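Axin interactor, dorsalization associated protein (Danio rerio, PDB 2QZQ) acts as a ventralizing factor in the embryo, binding axin and disrupting its homodimerization to block axin-mediated JNK activation. Local coordinates at residues 1-10 / 47-59. Residues are numbered along the deposited sequence; the frame is centred on the assembly and turned at random.
Sequences GSLLPRLPSE and DLNPVQDTPVATR
S2 and D53 grip each other through two hydrogen bonds. S2 N donates to D53 O at 2.8 Å. D53 N donates to S2 OG, also at 2.8 Å. The serine hydroxyl thus receives the amide where a strand partner would offer a carbonyl. With chi1 at 58°, OG sits between the backbone N and the carbonyl carbon, which turns it to D53 N. D53 OD1 bonds to T37 of strand 34-41.

A third bond uses a side-chain amide. L4 N donates to Q52 OE1 at 2.8 Å, tilted 22° from the amide plane. Water 2 donates to the same oxygen and to L4 O. Water 1 joins S2 O to V51 O. Q52 NE2 is bonded to E72 O, so both ends of the amide are fixed. With an alanine in place of Q52, L4 N would probably lose its acceptor, E72 O its donor and water 2 one anchor.

Apolar contacts flank these bonds. L3 CD1 meets P55 CD at 3.9 Å, and the two side chains cross at about a right angle. L4 CD1 reaches P50 CG at 3.8 Å.

The contact pins the irregular N-terminal segment of this C2 domain beside edge strand 52-53. Backbone amides supply all three donors, but side chains supply two of the three acceptors. Side-chain oxygens thus stand in for a regular backbone ladder, with leucine-proline packing at both ends.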
loop_
_atom_site.group_PDB
_atom_site.type_symbol
_atom_site.label_atom_id
_atom_site.label_comp_id
_atom_site.label_asym_id
_atom_site.label_seq_id
_atom_site.Cartn_x
_atom_site.Cartn_y
_atom_site.Cartn_z
ATOM N N GLY A 1 -4.365 -13.764 -3.292
ATOM C CA GLY A 1 -4.668 -12.303 -3.468
ATOM C C GLY A 1 -6.173 -12.039 -3.501
ATOM O O GLY A 1 -6.982 -12.967 -3.696
ATOM N N SER A 2 -6.555 -10.775 -3.283
ATOM C CA SER A 2 -7.948 -10.361 -3.291
ATOM C C SER A 2 -8.117 -8.986 -3.961
ATOM O O SER A 2 -8.892 -8.165 -3.490
ATOM C CB SER A 2 -8.527 -10.361 -1.875
ATOM O OG SER A 2 -7.795 -9.509 -0.992
ATOM N N LEU A 3 -7.381 -8.768 -5.050
ATOM C CA LEU A 3 -7.394 -7.499 -5.780
ATOM C C LEU A 3 -8.666 -7.461 -6.603
ATOM O O LEU A 3 -9.016 -8.449 -7.252
ATOM C CB LEU A 3 -6.181 -7.344 -6.687
ATOM C CG LEU A 3 -4.783 -7.228 -6.051
ATOM C CD1 LEU A 3 -3.766 -6.892 -7.114
ATOM C CD2 LEU A 3 -4.705 -6.187 -4.897
ATOM N N LEU A 4 -9.361 -6.331 -6.545
ATOM C CA LEU A 4 -10.686 -6.226 -7.126
ATOM C C LEU A 4 -10.606 -5.499 -8.465
ATOM O O LEU A 4 -9.681 -4.725 -8.697
ATOM C CB LEU A 4 -11.603 -5.509 -6.151
ATOM C CG LEU A 4 -12.035 -6.256 -4.894
ATOM C CD1 LEU A 4 -12.570 -5.275 -3.885
ATOM C CD2 LEU A 4 -13.088 -7.320 -5.218
ATOM N N PRO A 5 -11.579 -5.750 -9.361
ATOM C CA PRO A 5 -11.540 -5.076 -10.657
ATOM C C PRO A 5 -11.788 -3.577 -10.456
ATOM O O PRO A 5 -12.397 -3.185 -9.455
ATOM C CB PRO A 5 -12.719 -5.691 -11.441
ATOM C CG PRO A 5 -13.305 -6.777 -10.573
ATOM C CD PRO A 5 -12.767 -6.607 -9.177
ATOM N N ARG A 6 -11.307 -2.771 -11.397
ATOM C CA ARG A 6 -11.656 -1.347 -11.487
ATOM C C ARG A 6 -13.188 -1.157 -11.437
ATOM O O ARG A 6 -13.943 -1.903 -12.082
ATOM C CB ARG A 6 -11.066 -0.752 -12.772
ATOM C CG ARG A 6 -11.127 0.787 -12.872
ATOM C CD ARG A 6 -10.331 1.305 -14.065
ATOM N NE ARG A 6 -8.955 0.819 -14.031
ATOM C CZ ARG A 6 -8.095 0.864 -15.044
ATOM N NH1 ARG A 6 -8.460 1.382 -16.213
ATOM N NH2 ARG A 6 -6.859 0.394 -14.888
ATOM N N LEU A 7 -13.638 -0.207 -10.620
ATOM C CA LEU A 7 -15.055 0.163 -10.567
ATOM C C LEU A 7 -15.521 0.681 -11.927
ATOM O O LEU A 7 -14.709 1.196 -12.714
ATOM C CB LEU A 7 -15.310 1.244 -9.505
ATOM C CG LEU A 7 -15.181 0.874 -8.032
ATOM C CD1 LEU A 7 -15.347 2.101 -7.194
ATOM C CD2 LEU A 7 -16.207 -0.193 -7.610
ATOM N N PRO A 8 -16.833 0.553 -12.216
ATOM C CA PRO A 8 -17.295 1.161 -13.471
ATOM C C PRO A 8 -17.065 2.673 -13.402
ATOM O O PRO A 8 -17.222 3.268 -12.330
ATOM C CB PRO A 8 -18.807 0.874 -13.483
ATOM C CG PRO A 8 -19.172 0.522 -12.074
ATOM C CD PRO A 8 -17.929 -0.066 -11.438
ATOM N N SER A 9 -16.692 3.278 -14.519
ATOM C CA SER A 9 -16.524 4.724 -14.560
ATOM C C SER A 9 -17.869 5.451 -14.412
ATOM O O SER A 9 -18.914 4.946 -14.827
ATOM C CB SER A 9 -15.778 5.151 -15.822
ATOM O OG SER A 9 -16.528 4.848 -16.978
ATOM N N GLU A 10 -17.834 6.604 -13.747
ATOM C CA GLU A 10 -19.005 7.452 -13.575
ATOM C C GLU A 10 -18.674 8.819 -14.178
ATOM O O GLU A 10 -17.575 9.356 -13.968
ATOM C CB GLU A 10 -19.427 7.560 -12.103
ATOM C CG GLU A 10 -20.171 6.314 -11.622
ATOM C CD GLU A 10 -20.446 6.293 -10.131
ATOM O OE1 GLU A 10 -20.566 7.387 -9.533
ATOM O OE2 GLU A 10 -20.565 5.172 -9.553
ATOM N N ASP A 47 -12.122 1.445 7.914
ATOM C CA ASP A 47 -12.247 1.097 6.498
ATOM C C ASP A 47 -13.415 1.751 5.768
ATOM O O ASP A 47 -14.571 1.629 6.179
ATOM C CB ASP A 47 -12.334 -0.407 6.319
ATOM C CG ASP A 47 -10.988 -1.072 6.449
ATOM O OD1 ASP A 47 -10.046 -0.707 5.710
ATOM O OD2 ASP A 47 -10.882 -1.944 7.315
ATOM N N LEU A 48 -13.081 2.460 4.694
ATOM C CA LEU A 48 -14.055 3.130 3.845
ATOM C C LEU A 48 -14.377 2.242 2.645
ATOM O O LEU A 48 -15.384 2.442 1.967
ATOM C CB LEU A 48 -13.489 4.469 3.363
ATOM C CG LEU A 48 -13.418 5.630 4.362
ATOM C CD1 LEU A 48 -12.402 6.640 3.856
ATOM C CD2 LEU A 48 -14.789 6.290 4.535
ATOM N N ASN A 49 -13.493 1.273 2.402
ATOM C CA ASN A 49 -13.508 0.392 1.241
ATOM C C ASN A 49 -13.173 -1.036 1.695
ATOM O O ASN A 49 -12.617 -1.222 2.801
ATOM C CB ASN A 49 -12.402 0.770 0.244
ATOM C CG ASN A 49 -12.656 2.071 -0.498
ATOM O OD1 ASN A 49 -13.675 2.753 -0.308
ATOM N ND2 ASN A 49 -11.717 2.417 -1.364
ATOM N N PRO A 50 -13.470 -2.043 0.836
ATOM C CA PRO A 50 -12.955 -3.399 1.075
ATOM C C PRO A 50 -11.435 -3.422 0.982
ATOM O O PRO A 50 -10.851 -2.764 0.109
ATOM C CB PRO A 50 -13.565 -4.233 -0.056
ATOM C CG PRO A 50 -14.019 -3.245 -1.078
ATOM C CD PRO A 50 -14.347 -1.985 -0.349
ATOM N N VAL A 51 -10.833 -4.183 1.886
ATOM C CA VAL A 51 -9.393 -4.351 1.987
ATOM C C VAL A 51 -8.998 -5.264 0.842
ATOM O O VAL A 51 -9.762 -6.174 0.503
ATOM C CB VAL A 51 -9.039 -4.930 3.386
ATOM C CG1 VAL A 51 -7.561 -5.093 3.557
ATOM C CG2 VAL A 51 -9.566 -3.990 4.483
ATOM N N GLN A 52 -7.849 -5.011 0.220
ATOM C CA GLN A 52 -7.360 -5.821 -0.886
ATOM C C GLN A 52 -5.920 -6.305 -0.672
ATOM O O GLN A 52 -5.039 -5.502 -0.347
ATOM C CB GLN A 52 -7.392 -5.035 -2.186
ATOM C CG GLN A 52 -8.765 -4.504 -2.631
ATOM C CD GLN A 52 -8.631 -3.660 -3.863
ATOM O OE1 GLN A 52 -8.497 -4.186 -4.966
ATOM N NE2 GLN A 52 -8.624 -2.335 -3.688
ATOM N N ASP A 53 -5.685 -7.606 -0.878
ATOM C CA ASP A 53 -4.335 -8.182 -0.770
ATOM C C ASP A 53 -3.723 -8.404 -2.131
ATOM O O ASP A 53 -4.357 -9.010 -3.007
ATOM C CB ASP A 53 -4.366 -9.532 -0.035
ATOM C CG ASP A 53 -4.655 -9.407 1.431
ATOM O OD1 ASP A 53 -4.694 -8.274 1.988
ATOM O OD2 ASP A 53 -4.833 -10.476 2.063
ATOM N N THR A 54 -2.486 -7.966 -2.335
ATOM C CA THR A 54 -1.796 -8.382 -3.548
ATOM C C THR A 54 -1.585 -9.902 -3.467
ATOM O O THR A 54 -1.622 -10.490 -2.361
ATOM C CB THR A 54 -0.420 -7.713 -3.814
ATOM O OG1 THR A 54 0.570 -8.228 -2.909
ATOM C CG2 THR A 54 -0.474 -6.143 -3.758
ATOM N N PRO A 55 -1.402 -10.543 -4.634
ATOM C CA PRO A 55 -0.813 -11.880 -4.602
ATOM C C PRO A 55 0.574 -11.789 -3.989
ATOM O O PRO A 55 1.167 -10.693 -3.916
ATOM C CB PRO A 55 -0.644 -12.237 -6.074
ATOM C CG PRO A 55 -1.602 -11.339 -6.826
ATOM C CD PRO A 55 -1.728 -10.087 -6.001
ATOM N N VAL A 56 1.100 -12.941 -3.577
ATOM C CA VAL A 56 2.482 -13.045 -3.115
ATOM C C VAL A 56 3.480 -12.702 -4.225
ATOM O O VAL A 56 3.352 -13.139 -5.376
ATOM C CB VAL A 56 2.757 -14.446 -2.488
ATOM C CG1 VAL A 56 4.258 -14.735 -2.345
ATOM C CG2 VAL A 56 2.088 -14.523 -1.145
ATOM N N ALA A 57 4.469 -11.895 -3.874
ATOM C CA ALA A 57 5.495 -11.488 -4.808
ATOM C C ALA A 57 6.639 -12.503 -4.760
ATOM O O ALA A 57 7.062 -12.926 -3.672
ATOM C CB ALA A 57 6.007 -10.085 -4.459
ATOM N N THR A 58 7.162 -12.852 -5.930
ATOM C CA THR A 58 8.200 -13.887 -6.035
ATOM C C THR A 58 9.518 -13.309 -6.509
ATOM O O THR A 58 10.574 -13.929 -6.351
ATOM C CB THR A 58 7.731 -15.043 -6.982
ATOM O OG1 THR A 58 7.334 -14.492 -8.248
ATOM C CG2 THR A 58 6.528 -15.758 -6.370
ATOM N N ARG A 59 9.475 -12.109 -7.081
ATOM C CA ARG A 59 10.677 -11.498 -7.613
ATOM C C ARG A 59 11.416 -10.748 -6.503
ATOM O O ARG A 59 11.138 -9.574 -6.246
ATOM C CB ARG A 59 10.351 -10.585 -8.812
ATOM C CG ARG A 59 9.643 -11.302 -9.999
ATOM C CD ARG A 59 8.883 -10.290 -10.890
ATOM N NE ARG A 59 9.773 -9.213 -11.317
ATOM C CZ ARG A 59 9.385 -7.966 -11.563
ATOM N NH1 ARG A 59 8.105 -7.605 -11.413
ATOM N NH2 ARG A 59 10.286 -7.077 -11.953
HETATM O O HOH W 1 -10.836 -7.418 -1.746
HETATM O O HOH W 2 -7.395 -3.975 -7.448
#